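Local atomic coordinates of CLIP-associating protein (Drosophila melanogaster, PDB entry 4G3A), a protein that tracks microtubule plus ends and stabilises dynamic microtubules for spindle formation and kinetochore attachment, represented here by its N-terminal TOG-like domain. Residues L117-V122 against H157-Q162; L128-A133 against R167-P172; T151-L156 against L192-K197. One frame throughout, in Å; residues are numbered along the deposited sequence.

Contact 1 (L117-V122 against H157-Q162); sequences LMEHRV and HEYGTQ
Tyr-159 sets its CG anti to its own carbonyl carbon (chi1 -61°), which carries the phenol from the last turn of helix 142-159 across to Met-118 and Glu-119 at the C-terminal end of helix 104-119. Met-118, modelled as selenomethionine, is extended at chi2 (-176°), and this carries its SE alongside the same ring, in an oblique Met-aromatic contact 5.3 Å from the ring centroid. Closer in, Met-118 CB packs against Tyr-159 CE2 at 4.0 Å. The phenol oxygen presses on the backbone between the two residues: Tyr-159 OH lies 3.3 Å from Met-118 C and 3.1 Å from Glu-119 N. The angle at that N-H is poor, so the approach is packing and not a hydrogen bond.

The ring meets the HEAT 2 helix just where it ends in a Schellman motif. Arg-121, with positive phi, is the C-prime residue; Val-122 N reaches Leu-117 O at 2.8 Å, and Arg-121 N bonds Met-118 O. Pro-125, at the start of the following helix, touches both Met-118 and Tyr-159. Two exposed carboxylates come near each other without contact, Glu-119 OE1 and Glu-158 OE1 being 5.4 Å apart; these like charges probably repel weakly. Glu-158 CB itself sits over one face of the Tyr-159 ring, 3.9 Å above its plane and displaced toward the rim.

Contact 2 (L128-A133 against R167-P172); sequences LIDKLA and RVYIPP
One tyrosine, Tyr-169, does all the reaching here, meeting Ile-129, Asp-130 and Ala-133 on helix 125-136. In the alpha-helical solenoid of this TOG domain, it ties that helix to the short 3-10 segment 167-169, within HEAT 3, that leads into helix 170-175.

The polar link is a single short hydrogen bond: Tyr-169 OH donates to Asp-130 OD1 at 2.5 Å. The hydroxyl comes in on the anti side of the carboxylate oxygen, 16° out of the carboxylate plane, with the two flat groups turned 40° from each other. OD1 lies at the edge of the ring, near its plane. Gln-126 NE2, one turn earlier on the same helix, bonds OD1 as well, so this oxygen is gripped by two donors, which probably lowers the carboxylate's pKa. The backbone Asp-130 N is also close to Tyr-169 OH, at 2.9 Å, but the angle is too poor for a bond. Ile-129 O, too, stands at a poor angle to the hydroxyl, and it is already taken by the helix, accepting Ala-133 N at 2.8 Å.

The apolar part comes from the neighbouring residues. With CG1 of Ile-129 at chi1 -57°, its CG2 is left anti to the backbone N, and that methyl packs crosswise on the phenol, Ile-129 CG2 lying 3.5 Å from Tyr-169 CZ and tighter still on the hydroxyl. Phe-137 and Ile-152 add to the packing of the tyrosine from beyond the segments. One turn on from Ile-129, Ala-133 CB rests 3.9 Å from Tyr-169 CE1.

Contact 3 (T151-L156 against L192-K197); sequences TIVNAL and LVEIYK
Val-153 against Glu-194 and Leu-156 against Ile-195 are the two pairs that pack helices 142-159 and 182-199 side by side. Within these segments the helices run nearly parallel, 13° between their directions and 9.9 Å apart at closest approach, as expected for corresponding helices in successive layers of a HEAT-repeat solenoid; the second belongs to HEAT 3.

Val-153 uses both of its methyls. Val-153 CG2 lies 3.7 Å from Glu-194 CG, and Val-153 CG1 3.8 Å from that carbon, so the aliphatic stem of the glutamate packs on the two methyls while its carboxylate is carried elsewhere. One turn on, Leu-156 has CG anti to the backbone N (chi1 -163°), and this together with chi2 of 61° directs CD2 to the other helix. There Leu-156 CD2 lies 3.8 Å from both Ile-195 CA and Ile-195 CG1, the two side chains crossing at about a right angle. The same methyl also lies near the backbone Glu-194 O. Ile-195 is backed in turn by Val-166, while Ile-152 leans on Ile-129.

Outside this apolar shell, a polar network holds Glu-194. Its chain bends at chi2, and three side chains take the carboxylate: Gln-190 NE2 bonds OE2, His-157 NE2 bonds OE1, and a lysine one turn on completes the set. Such crowding of donors round the glutamate probably keeps it ionised. That lysine, Lys-197, makes a salt bridge from its NZ to Glu-194 OE1 at 3.1 Å, approaching from above the carboxylate plane.

Reading from the N terminus, the first segments come in order at 117-122, 128-133 and 151-156, and their partners follow in the same order at 157-162, 167-172 and 192-197. Each contact therefore closes a loop of roughly 35 residues, and every pair of loops crosses without nesting. Contact 1 ties helix 104-119 to helix 142-159, contact 2 reaches from helix 125-136 to the 3-10 segment 167-169 ahead of helix 170-175, and contact 3 joins helix 142-159 to helix 182-199. Packing connects them: Met-118 and Leu-117 lie on Leu-128, Ile-129 and Leu-132 pack on Thr-151, and Ile-170 touches Ile-195. The overlap knits consecutive layers of the solenoid together.

Contact 1 (L117-V122 against H157-Q162)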
loop_
_atom_site.group_PDB
_atom_site.type_symbol
_atom_site.label_atom_id
_atom_site.label_comp_id
_atom_site.label_asym_id
_atom_site.label_seq_id
_atom_site.Cartn_x
_atom_site.Cartn_y
_atom_site.Cartn_z
ATOM N N LEU A 117 -8.244 -0.538 -0.631
ATOM C CA LEU A 117 -8.553 -0.473 -2.061
ATOM C C LEU A 117 -8.944 -1.842 -2.624
ATOM O O LEU A 117 -9.849 -1.963 -3.450
ATOM C CB LEU A 117 -7.363 0.079 -2.853
ATOM C CG LEU A 117 -6.954 1.550 -2.706
ATOM C CD1 LEU A 117 -5.618 1.818 -3.395
ATOM C CD2 LEU A 117 -8.038 2.490 -3.275
HETATM N N MSE A 118 -8.241 -2.876 -2.179
HETATM C CA MSE A 118 -8.474 -4.219 -2.682
HETATM C C MSE A 118 -9.652 -4.868 -1.964
HETATM O O MSE A 118 -10.525 -5.446 -2.596
HETATM C CB MSE A 118 -7.206 -5.066 -2.528
HETATM C CG MSE A 118 -6.058 -4.571 -3.388
HETATM SE SE MSE A 118 -4.487 -5.765 -3.255
HETATM C CE MSE A 118 -3.857 -5.158 -1.522
ATOM N N GLU A 119 -9.687 -4.767 -0.642
ATOM C CA GLU A 119 -10.759 -5.414 0.104
ATOM C C GLU A 119 -12.123 -4.862 -0.318
ATOM O O GLU A 119 -13.082 -5.614 -0.482
ATOM C CB GLU A 119 -10.570 -5.265 1.617
ATOM C CG GLU A 119 -11.627 -6.022 2.428
ATOM C CD GLU A 119 -11.347 -6.047 3.930
ATOM O OE1 GLU A 119 -10.271 -5.581 4.362
ATOM O OE2 GLU A 119 -12.212 -6.548 4.681
ATOM N N HIS A 120 -12.199 -3.554 -0.529
ATOM C CA HIS A 120 -13.472 -2.938 -0.899
ATOM C C HIS A 120 -13.665 -2.803 -2.404
ATOM O O HIS A 120 -14.531 -2.064 -2.869
ATOM C CB HIS A 120 -13.659 -1.616 -0.150
ATOM C CG HIS A 120 -13.571 -1.785 1.331
ATOM N ND1 HIS A 120 -14.665 -2.113 2.104
ATOM C CD2 HIS A 120 -12.511 -1.749 2.168
ATOM C CE1 HIS A 120 -14.283 -2.245 3.361
ATOM N NE2 HIS A 120 -12.982 -2.037 3.428
ATOM N N ARG A 121 -12.851 -3.536 -3.156
ATOM C CA ARG A 121 -13.066 -3.706 -4.586
ATOM C C ARG A 121 -13.037 -2.406 -5.384
ATOM O O ARG A 121 -13.787 -2.243 -6.349
ATOM C CB ARG A 121 -14.374 -4.462 -4.852
ATOM C CG ARG A 121 -14.476 -5.799 -4.150
ATOM C CD ARG A 121 -15.692 -6.572 -4.632
ATOM N NE ARG A 121 -15.764 -7.902 -4.035
ATOM C CZ ARG A 121 -15.156 -8.975 -4.529
ATOM N NH1 ARG A 121 -14.427 -8.876 -5.634
ATOM N NH2 ARG A 121 -15.275 -10.146 -3.920
ATOM N N VAL A 122 -12.154 -1.493 -4.999
ATOM C CA VAL A 122 -11.908 -0.324 -5.830
ATOM C C VAL A 122 -11.346 -0.798 -7.161
ATOM O O VAL A 122 -11.760 -0.335 -8.223
ATOM C CB VAL A 122 -10.928 0.647 -5.169
ATOM C CG1 VAL A 122 -10.628 1.801 -6.098
ATOM C CG2 VAL A 122 -11.501 1.150 -3.869
ATOM N N HIS A 157 -1.117 -13.446 0.842
ATOM C CA HIS A 157 -1.653 -14.115 2.009
ATOM C C HIS A 157 -3.166 -13.908 2.102
ATOM O O HIS A 157 -3.888 -14.815 2.483
ATOM C CB HIS A 157 -0.938 -13.661 3.284
ATOM C CG HIS A 157 0.453 -14.231 3.424
ATOM N ND1 HIS A 157 0.876 -15.326 2.727
ATOM C CD2 HIS A 157 1.493 -13.834 4.205
ATOM C CE1 HIS A 157 2.142 -15.595 3.055
ATOM N NE2 HIS A 157 2.526 -14.712 3.947
ATOM N N GLU A 158 -3.648 -12.729 1.714
ATOM C CA GLU A 158 -5.070 -12.412 1.875
ATOM C C GLU A 158 -5.929 -12.964 0.743
ATOM O O GLU A 158 -7.068 -13.404 0.976
ATOM C CB GLU A 158 -5.285 -10.900 2.023
ATOM C CG GLU A 158 -5.046 -10.386 3.435
ATOM C CD GLU A 158 -4.841 -8.882 3.491
ATOM O OE1 GLU A 158 -5.711 -8.132 2.991
ATOM O OE2 GLU A 158 -3.804 -8.451 4.040
ATOM N N TYR A 159 -5.384 -12.976 -0.468
ATOM C CA TYR A 159 -6.173 -13.375 -1.636
ATOM C C TYR A 159 -5.791 -14.699 -2.301
ATOM O O TYR A 159 -6.606 -15.293 -3.002
ATOM C CB TYR A 159 -6.188 -12.248 -2.664
ATOM C CG TYR A 159 -6.823 -11.003 -2.088
ATOM C CD1 TYR A 159 -8.197 -10.933 -1.897
ATOM C CD2 TYR A 159 -6.052 -9.921 -1.713
ATOM C CE1 TYR A 159 -8.788 -9.811 -1.354
ATOM C CE2 TYR A 159 -6.634 -8.789 -1.171
ATOM C CZ TYR A 159 -8.006 -8.746 -0.987
ATOM O OH TYR A 159 -8.591 -7.621 -0.452
ATOM N N GLY A 160 -4.558 -15.147 -2.100
ATOM C CA GLY A 160 -4.110 -16.400 -2.691
ATOM C C GLY A 160 -3.943 -16.339 -4.197
ATOM O O GLY A 160 -4.187 -15.302 -4.809
ATOM N N THR A 161 -3.527 -17.460 -4.794
ATOM C CA THR A 161 -3.183 -17.506 -6.218
ATOM C C THR A 161 -4.389 -17.406 -7.159
ATOM O O THR A 161 -4.234 -17.262 -8.372
ATOM C CB THR A 161 -2.359 -18.780 -6.546
ATOM O OG1 THR A 161 -3.185 -19.940 -6.382
ATOM C CG2 THR A 161 -1.165 -18.888 -5.623
ATOM N N GLN A 162 -5.587 -17.467 -6.587
ATOM C CA GLN A 162 -6.836 -17.314 -7.329
ATOM C C GLN A 162 -6.977 -15.907 -7.921
ATOM O O GLN A 162 -7.563 -15.720 -8.990
ATOM C CB GLN A 162 -8.011 -17.590 -6.378
ATOM C CG GLN A 162 -9.342 -17.909 -7.028
ATOM C CD GLN A 162 -10.492 -17.943 -6.016
ATOM O OE1 GLN A 162 -10.284 -17.849 -4.800
ATOM N NE2 GLN A 162 -11.712 -18.078 -6.522
#

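Contact 2 (L128-A133 against R167-P172)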
loop_
_atom_site.group_PDB
_atom_site.type_symbol
_atom_site.label_atom_id
_atom_site.label_comp_id
_atom_site.label_asym_id
_atom_site.label_seq_id
_atom_site.Cartn_x
_atom_site.Cartn_y
_atom_site.Cartn_z
ATOM N N LEU A 128 -3.981 -3.524 -8.786
ATOM C CA LEU A 128 -3.266 -2.674 -7.838
ATOM C C LEU A 128 -1.801 -3.058 -7.676
ATOM O O LEU A 128 -0.923 -2.201 -7.672
ATOM C CB LEU A 128 -3.920 -2.684 -6.461
ATOM C CG LEU A 128 -3.208 -1.738 -5.477
ATOM C CD1 LEU A 128 -3.159 -0.306 -6.026
ATOM C CD2 LEU A 128 -3.853 -1.747 -4.088
ATOM N N ILE A 129 -1.526 -4.343 -7.501
ATOM C CA ILE A 129 -0.131 -4.730 -7.291
ATOM C C ILE A 129 0.714 -4.391 -8.531
ATOM O O ILE A 129 1.821 -3.858 -8.408
ATOM C CB ILE A 129 0.021 -6.220 -6.884
ATOM C CG1 ILE A 129 -0.787 -6.520 -5.620
ATOM C CG2 ILE A 129 1.493 -6.575 -6.693
ATOM C CD1 ILE A 129 -0.440 -5.649 -4.431
ATOM N N ASP A 130 0.186 -4.688 -9.720
ATOM C CA ASP A 130 0.881 -4.347 -10.968
ATOM C C ASP A 130 1.152 -2.847 -11.049
ATOM O O ASP A 130 2.238 -2.414 -11.419
ATOM C CB ASP A 130 0.063 -4.758 -12.198
ATOM C CG ASP A 130 0.032 -6.262 -12.432
ATOM O OD1 ASP A 130 0.497 -7.038 -11.574
ATOM O OD2 ASP A 130 -0.483 -6.665 -13.498
ATOM N N LYS A 131 0.148 -2.047 -10.711
ATOM C CA LYS A 131 0.291 -0.600 -10.766
ATOM C C LYS A 131 1.359 -0.134 -9.778
ATOM O O LYS A 131 2.188 0.717 -10.095
ATOM C CB LYS A 131 -1.053 0.079 -10.450
ATOM C CG LYS A 131 -1.019 1.580 -10.611
ATOM C CD LYS A 131 -0.707 1.977 -12.062
ATOM C CE LYS A 131 -1.061 3.460 -12.329
ATOM N NZ LYS A 131 -0.618 3.835 -13.699
ATOM N N LEU A 132 1.344 -0.693 -8.574
ATOM C CA LEU A 132 2.352 -0.344 -7.581
ATOM C C LEU A 132 3.743 -0.723 -8.093
ATOM O O LEU A 132 4.716 0.001 -7.870
ATOM C CB LEU A 132 2.083 -1.083 -6.275
ATOM C CG LEU A 132 0.826 -0.644 -5.514
ATOM C CD1 LEU A 132 0.590 -1.576 -4.346
ATOM C CD2 LEU A 132 0.991 0.770 -5.025
ATOM N N ALA A 133 3.829 -1.892 -8.717
ATOM C CA ALA A 133 5.114 -2.444 -9.157
ATOM C C ALA A 133 5.837 -1.443 -10.043
ATOM O O ALA A 133 7.054 -1.253 -9.933
ATOM C CB ALA A 133 4.906 -3.741 -9.902
ATOM N N ARG A 167 3.924 -15.141 -10.839
ATOM C CA ARG A 167 4.960 -15.682 -11.718
ATOM C C ARG A 167 5.796 -14.563 -12.353
ATOM O O ARG A 167 7.024 -14.614 -12.343
ATOM C CB ARG A 167 4.356 -16.565 -12.811
ATOM C CG ARG A 167 5.196 -16.594 -14.080
ATOM C CD ARG A 167 4.699 -17.620 -15.080
ATOM N NE ARG A 167 5.197 -18.962 -14.783
ATOM C CZ ARG A 167 6.419 -19.388 -15.086
ATOM N NH1 ARG A 167 7.277 -18.573 -15.687
ATOM N NH2 ARG A 167 6.789 -20.625 -14.784
ATOM N N VAL A 168 5.116 -13.551 -12.894
ATOM C CA VAL A 168 5.786 -12.441 -13.569
ATOM C C VAL A 168 6.540 -11.547 -12.575
ATOM O O VAL A 168 7.405 -10.764 -12.963
ATOM C CB VAL A 168 4.783 -11.617 -14.415
ATOM C CG1 VAL A 168 4.024 -10.632 -13.547
ATOM C CG2 VAL A 168 5.488 -10.919 -15.560
ATOM N N TYR A 169 6.239 -11.698 -11.290
ATOM C CA TYR A 169 6.969 -10.982 -10.236
ATOM C C TYR A 169 8.313 -11.584 -9.807
ATOM O O TYR A 169 9.141 -10.908 -9.174
ATOM C CB TYR A 169 6.086 -10.841 -9.015
ATOM C CG TYR A 169 5.051 -9.778 -9.197
ATOM C CD1 TYR A 169 5.279 -8.493 -8.756
ATOM C CD2 TYR A 169 3.850 -10.053 -9.832
ATOM C CE1 TYR A 169 4.341 -7.515 -8.924
ATOM C CE2 TYR A 169 2.897 -9.075 -10.003
ATOM C CZ TYR A 169 3.151 -7.806 -9.553
ATOM O OH TYR A 169 2.209 -6.810 -9.722
ATOM N N ILE A 170 8.543 -12.844 -10.145
ATOM C CA ILE A 170 9.781 -13.475 -9.689
ATOM C C ILE A 170 11.038 -12.738 -10.164
ATOM O O ILE A 170 11.937 -12.483 -9.363
ATOM C CB ILE A 170 9.842 -14.973 -10.017
ATOM C CG1 ILE A 170 8.560 -15.650 -9.531
ATOM C CG2 ILE A 170 11.064 -15.604 -9.352
ATOM C CD1 ILE A 170 8.243 -15.327 -8.085
ATOM N N PRO A 171 11.098 -12.357 -11.455
ATOM C CA PRO A 171 12.362 -11.709 -11.838
ATOM C C PRO A 171 12.589 -10.339 -11.162
ATOM O O PRO A 171 13.692 -10.104 -10.664
ATOM C CB PRO A 171 12.271 -11.618 -13.370
ATOM C CG PRO A 171 11.303 -12.697 -13.754
ATOM C CD PRO A 171 10.292 -12.741 -12.627
ATOM N N PRO A 172 11.573 -9.451 -11.117
ATOM C CA PRO A 172 11.863 -8.226 -10.364
ATOM C C PRO A 172 12.161 -8.448 -8.879
ATOM O O PRO A 172 13.018 -7.745 -8.345
ATOM C CB PRO A 172 10.593 -7.377 -10.539
ATOM C CG PRO A 172 9.579 -8.276 -11.139
ATOM C CD PRO A 172 10.308 -9.352 -11.862
#

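Contact 3 (T151-L156 against L192-K197)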
loop_
_atom_site.group_PDB
_atom_site.type_symbol
_atom_site.label_atom_id
_atom_site.label_comp_id
_atom_site.label_asym_id
_atom_site.label_seq_id
_atom_site.Cartn_x
_atom_site.Cartn_y
_atom_site.Cartn_z
ATOM N N THR A 151 3.735 -5.469 0.759
ATOM C CA THR A 151 2.398 -5.344 0.192
ATOM C C THR A 151 2.075 -6.576 -0.643
ATOM O O THR A 151 0.956 -7.089 -0.608
ATOM C CB THR A 151 2.273 -4.097 -0.715
ATOM O OG1 THR A 151 2.611 -2.917 0.027
ATOM C CG2 THR A 151 0.857 -3.979 -1.263
ATOM N N ILE A 152 3.051 -7.035 -1.421
ATOM C CA ILE A 152 2.869 -8.246 -2.215
ATOM C C ILE A 152 2.587 -9.440 -1.309
ATOM O O ILE A 152 1.659 -10.229 -1.546
ATOM C CB ILE A 152 4.128 -8.568 -3.037
ATOM C CG1 ILE A 152 4.354 -7.509 -4.119
ATOM C CG2 ILE A 152 4.025 -9.969 -3.639
ATOM C CD1 ILE A 152 5.669 -7.688 -4.876
ATOM N N VAL A 153 3.393 -9.569 -0.268
ATOM C CA VAL A 153 3.231 -10.687 0.677
ATOM C C VAL A 153 1.827 -10.673 1.290
ATOM O O VAL A 153 1.138 -11.705 1.331
ATOM C CB VAL A 153 4.309 -10.660 1.773
ATOM C CG1 VAL A 153 3.915 -11.567 2.944
ATOM C CG2 VAL A 153 5.668 -11.109 1.197
ATOM N N ASN A 154 1.391 -9.500 1.736
ATOM C CA ASN A 154 0.080 -9.381 2.389
ATOM C C ASN A 154 -1.051 -9.697 1.423
ATOM O O ASN A 154 -2.009 -10.373 1.784
ATOM C CB ASN A 154 -0.130 -7.979 2.975
ATOM C CG ASN A 154 0.831 -7.654 4.103
ATOM O OD1 ASN A 154 1.043 -6.488 4.428
ATOM N ND2 ASN A 154 1.421 -8.680 4.702
ATOM N N ALA A 155 -0.949 -9.187 0.195
ATOM C CA ALA A 155 -1.958 -9.442 -0.828
ATOM C C ALA A 155 -2.073 -10.934 -1.187
ATOM O O ALA A 155 -3.174 -11.466 -1.376
ATOM C CB ALA A 155 -1.655 -8.633 -2.066
ATOM N N LEU A 156 -0.932 -11.602 -1.285
ATOM C CA LEU A 156 -0.909 -13.040 -1.534
ATOM C C LEU A 156 -1.532 -13.792 -0.368
ATOM O O LEU A 156 -2.369 -14.676 -0.548
ATOM C CB LEU A 156 0.544 -13.502 -1.744
ATOM C CG LEU A 156 0.801 -14.858 -2.406
ATOM C CD1 LEU A 156 0.223 -14.888 -3.812
ATOM C CD2 LEU A 156 2.310 -15.176 -2.421
ATOM N N LEU A 192 10.253 -14.221 -1.418
ATOM C CA LEU A 192 10.303 -15.468 -2.185
ATOM C C LEU A 192 9.887 -16.651 -1.312
ATOM O O LEU A 192 9.209 -17.576 -1.771
ATOM C CB LEU A 192 11.699 -15.684 -2.752
ATOM C CG LEU A 192 12.039 -14.667 -3.847
ATOM C CD1 LEU A 192 13.516 -14.746 -4.175
ATOM C CD2 LEU A 192 11.183 -14.924 -5.087
ATOM N N VAL A 193 10.280 -16.604 -0.048
ATOM C CA VAL A 193 9.894 -17.642 0.893
ATOM C C VAL A 193 8.375 -17.643 1.084
ATOM O O VAL A 193 7.745 -18.701 1.039
ATOM C CB VAL A 193 10.646 -17.507 2.239
ATOM C CG1 VAL A 193 10.036 -18.421 3.296
ATOM C CG2 VAL A 193 12.129 -17.822 2.055
ATOM N N GLU A 194 7.786 -16.458 1.252
ATOM C CA GLU A 194 6.332 -16.335 1.367
ATOM C C GLU A 194 5.626 -16.801 0.091
ATOM O O GLU A 194 4.576 -17.442 0.160
ATOM C CB GLU A 194 5.916 -14.887 1.681
ATOM C CG GLU A 194 6.641 -14.251 2.860
ATOM C CD GLU A 194 6.334 -14.918 4.200
ATOM O OE1 GLU A 194 5.324 -15.652 4.309
ATOM O OE2 GLU A 194 7.111 -14.693 5.152
ATOM N N ILE A 195 6.203 -16.487 -1.071
ATOM C CA ILE A 195 5.641 -16.935 -2.343
ATOM C C ILE A 195 5.749 -18.465 -2.445
ATOM O O ILE A 195 4.850 -19.137 -2.948
ATOM C CB ILE A 195 6.340 -16.279 -3.549
ATOM C CG1 ILE A 195 5.842 -14.832 -3.743
ATOM C CG2 ILE A 195 6.114 -17.106 -4.809
ATOM C CD1 ILE A 195 6.692 -14.026 -4.763
ATOM N N TYR A 196 6.839 -19.021 -1.950
ATOM C CA TYR A 196 6.947 -20.484 -1.929
ATOM C C TYR A 196 5.751 -21.135 -1.215
ATOM O O TYR A 196 5.261 -22.188 -1.633
ATOM C CB TYR A 196 8.258 -20.933 -1.291
ATOM C CG TYR A 196 8.377 -22.445 -1.152
ATOM C CD1 TYR A 196 8.731 -23.238 -2.234
ATOM C CD2 TYR A 196 8.122 -23.064 0.058
ATOM C CE1 TYR A 196 8.832 -24.625 -2.110
ATOM C CE2 TYR A 196 8.216 -24.442 0.197
ATOM C CZ TYR A 196 8.569 -25.219 -0.885
ATOM O OH TYR A 196 8.657 -26.588 -0.732
ATOM N N LYS A 197 5.276 -20.509 -0.144
ATOM C CA LYS A 197 4.156 -21.077 0.602
ATOM C C LYS A 197 2.912 -21.254 -0.263
ATOM O O LYS A 197 2.122 -22.166 -0.031
ATOM C CB LYS A 197 3.849 -20.258 1.850
ATOM C CG LYS A 197 4.925 -20.355 2.915
ATOM C CD LYS A 197 4.710 -19.318 4.005
ATOM C CE LYS A 197 5.898 -19.277 4.956
ATOM N NZ LYS A 197 5.734 -18.219 5.988
#